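Local atomic coordinates of hemoglobin-like protein (Methylacidiphilum infernorum, PDB entry 4NK2), a protein that binds a heme group in a truncated globin fold of the group II subfamily and probably binds, and may carry, oxygen. Residues A[51-56]-A[155-160]. Residues are numbered along the deposited sequence; the frame is centred on the assembly and turned at random.
Sequences SKKVYL and LEEFWQ
Glu157 reaches out from helix 155-165 and sets one carboxylate oxygen, OE1, against both the backbone N and the hydroxyl of Ser51, in the turn leading into helix 53-75. Both hydrogen bonds are modelled at 2.4 Å, Ser51 N to Glu157 OE1 and Ser51 OG to Glu157 OE1, too short for the exact lengths to be trusted. Ser51 OG can join its own amide on that oxygen because chi1 of 63° tucks it between the backbone N and the carbonyl carbon. Glu157 spans the gap with its chain extended beyond CG. Val54 CG2 packs against Glu157 CD at 3.9 Å as the two side chains run past each other antiparallel. Lys53 crosses Glu157 at about a right angle; its NZ makes a weak bond to Ser51 OG and stays 4.1 Å from Glu157 OE2, too far for a salt bridge, though the opposite charges may still attract. Deeper in, Val54 and Phe158 both meet Phe150, joining this polar bridge to the globin core. Cutting Glu157 back to an alanine would probably take this acceptor from Ser51 N and OG and remove the carboxylate facing Lys53. The chemistry suggests a carboxylate tying the turn before helix 53-75 to helix 155-165, away from the heme.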
ATOM      1  N   SER A  51      -3.390 -22.598 -18.149  1.00 34.86           N
ATOM      2  CA  SER A  51      -4.179 -23.800 -18.369  1.00 33.18           C
ATOM      3  C   SER A  51      -3.321 -25.004 -18.024  1.00 36.24           C
ATOM      4  O   SER A  51      -2.094 -24.879 -17.898  1.00 32.57           O
ATOM      5  CB  SER A  51      -4.636 -23.899 -19.827  1.00 40.77           C
ATOM      6  OG  SER A  51      -3.523 -24.015 -20.683  1.00 37.67           O
ATOM      7  N   LYS A  52      -3.960 -26.164 -17.884  1.00 34.16           N
ATOM      8  CA  LYS A  52      -3.259 -27.405 -17.559  1.00 36.89           C
ATOM      9  C   LYS A  52      -2.208 -27.787 -18.601  1.00 39.59           C
ATOM     10  O   LYS A  52      -1.341 -28.623 -18.328  1.00 40.78           O
ATOM     11  CB  LYS A  52      -4.263 -28.550 -17.401  1.00 41.14           C
ATOM     12  CG  LYS A  52      -3.644 -29.891 -17.000  1.00 48.74           C
ATOM     13  CD  LYS A  52      -4.737 -30.858 -16.522  1.00 59.20           C
ATOM     14  CE  LYS A  52      -4.176 -32.199 -16.055  1.00 64.66           C
ATOM     15  NZ  LYS A  52      -5.264 -33.146 -15.651  1.00 74.99           N
ATOM     16  N   LYS A  53      -2.283 -27.190 -19.778  1.00 33.33           N
ATOM     17  CA  LYS A  53      -1.283 -27.415 -20.800  1.00 38.89           C
ATOM     18  C   LYS A  53       0.112 -27.114 -20.292  1.00 37.35           C
ATOM     19  O   LYS A  53       1.051 -27.736 -20.713  1.00 36.06           O
ATOM     20  CB  LYS A  53      -1.571 -26.574 -22.042  1.00 41.21           C
ATOM     21  CG  LYS A  53      -2.889 -26.876 -22.700  1.00 48.31           C
ATOM     22  CD  LYS A  53      -2.990 -26.246 -24.065  1.00 50.88           C
ATOM     23  CE  LYS A  53      -2.750 -24.758 -24.020  1.00 56.43           C
ATOM     24  NZ  LYS A  53      -4.014 -23.988 -23.881  1.00 60.60           N
ATOM     25  N   VAL A  54       0.248 -26.158 -19.390  1.00 33.02           N
ATOM     26  CA  VAL A  54       1.565 -25.796 -18.870  1.00 29.09           C
ATOM     27  C   VAL A  54       2.201 -26.983 -18.153  1.00 31.14           C
ATOM     28  O   VAL A  54       3.351 -27.331 -18.419  1.00 34.97           O
ATOM     29  CB  VAL A  54       1.494 -24.576 -17.924  1.00 37.23           C
ATOM     30  CG1 VAL A  54       2.870 -24.266 -17.355  1.00 31.08           C
ATOM     31  CG2 VAL A  54       0.971 -23.363 -18.678  1.00 30.75           C
ATOM     32  N   TYR A  55       1.455 -27.603 -17.240  1.00 30.74           N
ATOM     33  CA  TYR A  55       1.928 -28.786 -16.528  1.00 34.03           C
ATOM     34  C   TYR A  55       2.214 -29.925 -17.498  1.00 34.68           C
ATOM     35  O   TYR A  55       3.174 -30.680 -17.328  1.00 35.00           O
ATOM     36  CB  TYR A  55       0.869 -29.251 -15.533  1.00 34.50           C
ATOM     37  CG  TYR A  55       1.164 -30.582 -14.867  1.00 37.37           C
ATOM     38  CD1 TYR A  55       2.180 -30.709 -13.922  1.00 34.95           C
ATOM     39  CD2 TYR A  55       0.398 -31.708 -15.158  1.00 38.91           C
ATOM     40  CE1 TYR A  55       2.437 -31.935 -13.301  1.00 36.94           C
ATOM     41  CE2 TYR A  55       0.639 -32.924 -14.547  1.00 38.20           C
ATOM     42  CZ  TYR A  55       1.655 -33.032 -13.621  1.00 41.92           C
ATOM     43  OH  TYR A  55       1.882 -34.247 -13.016  1.00 50.60           O
ATOM     44  N   LEU A  56       1.361 -30.059 -18.507  1.00 35.00           N
ATOM     45  CA  LEU A  56       1.532 -31.114 -19.503  1.00 36.16           C
ATOM     46  C   LEU A  56       2.836 -30.922 -20.286  1.00 33.57           C
ATOM     47  O   LEU A  56       3.596 -31.873 -20.484  1.00 34.07           O
ATOM     48  CB  LEU A  56       0.333 -31.127 -20.446  1.00 34.83           C
ATOM     49  CG  LEU A  56      -0.784 -32.156 -20.214  1.00 43.67           C
ATOM     50  CD1 LEU A  56      -0.710 -32.812 -18.871  1.00 44.11           C
ATOM     51  CD2 LEU A  56      -2.152 -31.527 -20.411  1.00 47.53           C
ATOM     52  N   LEU A 155       5.465 -20.672 -22.465  1.00 34.77           N
ATOM     53  CA  LEU A 155       6.168 -19.588 -21.824  1.00 35.98           C
ATOM     54  C   LEU A 155       5.311 -18.336 -21.661  1.00 33.46           C
ATOM     55  O   LEU A 155       5.284 -17.741 -20.605  1.00 33.68           O
ATOM     56  CB  LEU A 155       7.413 -19.267 -22.632  1.00 37.00           C
ATOM     57  CG  LEU A 155       8.481 -18.394 -22.010  1.00 46.01           C
ATOM     58  CD1 LEU A 155       8.749 -18.756 -20.585  1.00 37.20           C
ATOM     59  CD2 LEU A 155       9.709 -18.509 -22.843  1.00 45.31           C
ATOM     60  N   GLU A 156       4.618 -17.936 -22.711  1.00 32.27           N
ATOM     61  CA  GLU A 156       3.841 -16.697 -22.634  1.00 33.05           C
ATOM     62  C   GLU A 156       2.700 -16.839 -21.635  1.00 34.05           C
ATOM     63  O   GLU A 156       2.449 -15.937 -20.852  1.00 32.15           O
ATOM     64  CB  GLU A 156       3.302 -16.264 -24.005  1.00 36.67           C
ATOM     65  CG  GLU A 156       2.460 -14.981 -23.940  1.00 35.95           C
ATOM     66  CD  GLU A 156       2.125 -14.409 -25.316  1.00 47.47           C
ATOM     67  OE1 GLU A 156       2.145 -15.170 -26.309  1.00 39.75           O
ATOM     68  OE2 GLU A 156       1.850 -13.188 -25.409  1.00 47.08           O
ATOM     69  N   GLU A 157       2.018 -17.980 -21.670  1.00 32.13           N
ATOM     70  CA  GLU A 157       0.949 -18.282 -20.727  1.00 35.37           C
ATOM     71  C   GLU A 157       1.423 -18.134 -19.268  1.00 35.71           C
ATOM     72  O   GLU A 157       0.751 -17.500 -18.433  1.00 32.15           O
ATOM     73  CB  GLU A 157       0.464 -19.712 -20.986  1.00 36.08           C
ATOM     74  CG  GLU A 157      -0.878 -20.046 -20.380  1.00 44.83           C
ATOM     75  CD  GLU A 157      -1.445 -21.350 -20.911  1.00 47.76           C
ATOM     76  OE1 GLU A 157      -2.309 -21.939 -20.228  1.00 51.38           O
ATOM     77  OE2 GLU A 157      -1.040 -21.781 -22.013  1.00 49.81           O
ATOM     78  N   PHE A 158       2.572 -18.731 -18.960  1.00 29.08           N
ATOM     79  CA  PHE A 158       3.144 -18.628 -17.619  1.00 26.54           C
ATOM     80  C   PHE A 158       3.499 -17.179 -17.274  1.00 32.31           C
ATOM     81  O   PHE A 158       3.183 -16.686 -16.180  1.00 27.22           O
ATOM     82  CB  PHE A 158       4.385 -19.519 -17.493  1.00 29.70           C
ATOM     83  CG  PHE A 158       4.900 -19.631 -16.077  1.00 33.99           C
ATOM     84  CD1 PHE A 158       5.892 -18.773 -15.612  1.00 30.79           C
ATOM     85  CD2 PHE A 158       4.358 -20.559 -15.198  1.00 35.25           C
ATOM     86  CE1 PHE A 158       6.351 -18.860 -14.294  1.00 27.51           C
ATOM     87  CE2 PHE A 158       4.814 -20.650 -13.873  1.00 29.78           C
ATOM     88  CZ  PHE A 158       5.814 -19.803 -13.430  1.00 28.38           C
ATOM     89  N   TRP A 159       4.180 -16.501 -18.192  1.00 29.29           N
ATOM     90  CA  TRP A 159       4.609 -15.128 -17.937  1.00 28.53           C
ATOM     91  C   TRP A 159       3.429 -14.200 -17.660  1.00 30.86           C
ATOM     92  O   TRP A 159       3.460 -13.407 -16.714  1.00 30.97           O
ATOM     93  CB  TRP A 159       5.427 -14.556 -19.108  1.00 28.75           C
ATOM     94  CG  TRP A 159       5.811 -13.128 -18.824  1.00 28.73           C
ATOM     95  CD1 TRP A 159       5.209 -11.985 -19.300  1.00 28.22           C
ATOM     96  CD2 TRP A 159       6.850 -12.696 -17.939  1.00 30.28           C
ATOM     97  NE1 TRP A 159       5.835 -10.870 -18.773  1.00 30.04           N
ATOM     98  CE2 TRP A 159       6.836 -11.281 -17.929  1.00 29.98           C
ATOM     99  CE3 TRP A 159       7.790 -13.371 -17.152  1.00 29.72           C
ATOM    100  CZ2 TRP A 159       7.736 -10.532 -17.170  1.00 25.87           C
ATOM    101  CZ3 TRP A 159       8.684 -12.626 -16.401  1.00 30.51           C
ATOM    102  CH2 TRP A 159       8.656 -11.220 -16.425  1.00 28.74           C
ATOM    103  N   GLN A 160       2.402 -14.259 -18.485  1.00 26.55           N
ATOM    104  CA  GLN A 160       1.297 -13.343 -18.318  1.00 31.31           C
ATOM    105  C   GLN A 160       0.573 -13.604 -17.004  0.87 32.54           C
ATOM    106  O   GLN A 160       0.017 -12.711 -16.413  1.00 31.90           O
ATOM    107  CB  GLN A 160       0.354 -13.390 -19.514  1.00 33.60           C
ATOM    108  CG  GLN A 160      -0.611 -14.528 -19.493  0.74 35.65           C
ATOM    109  OE1 GLN A 160      -1.045 -14.056 -21.808  1.00 43.57           O
ATOM    110  NE2 GLN A 160      -2.390 -15.530 -20.776  1.00 40.36           N
TER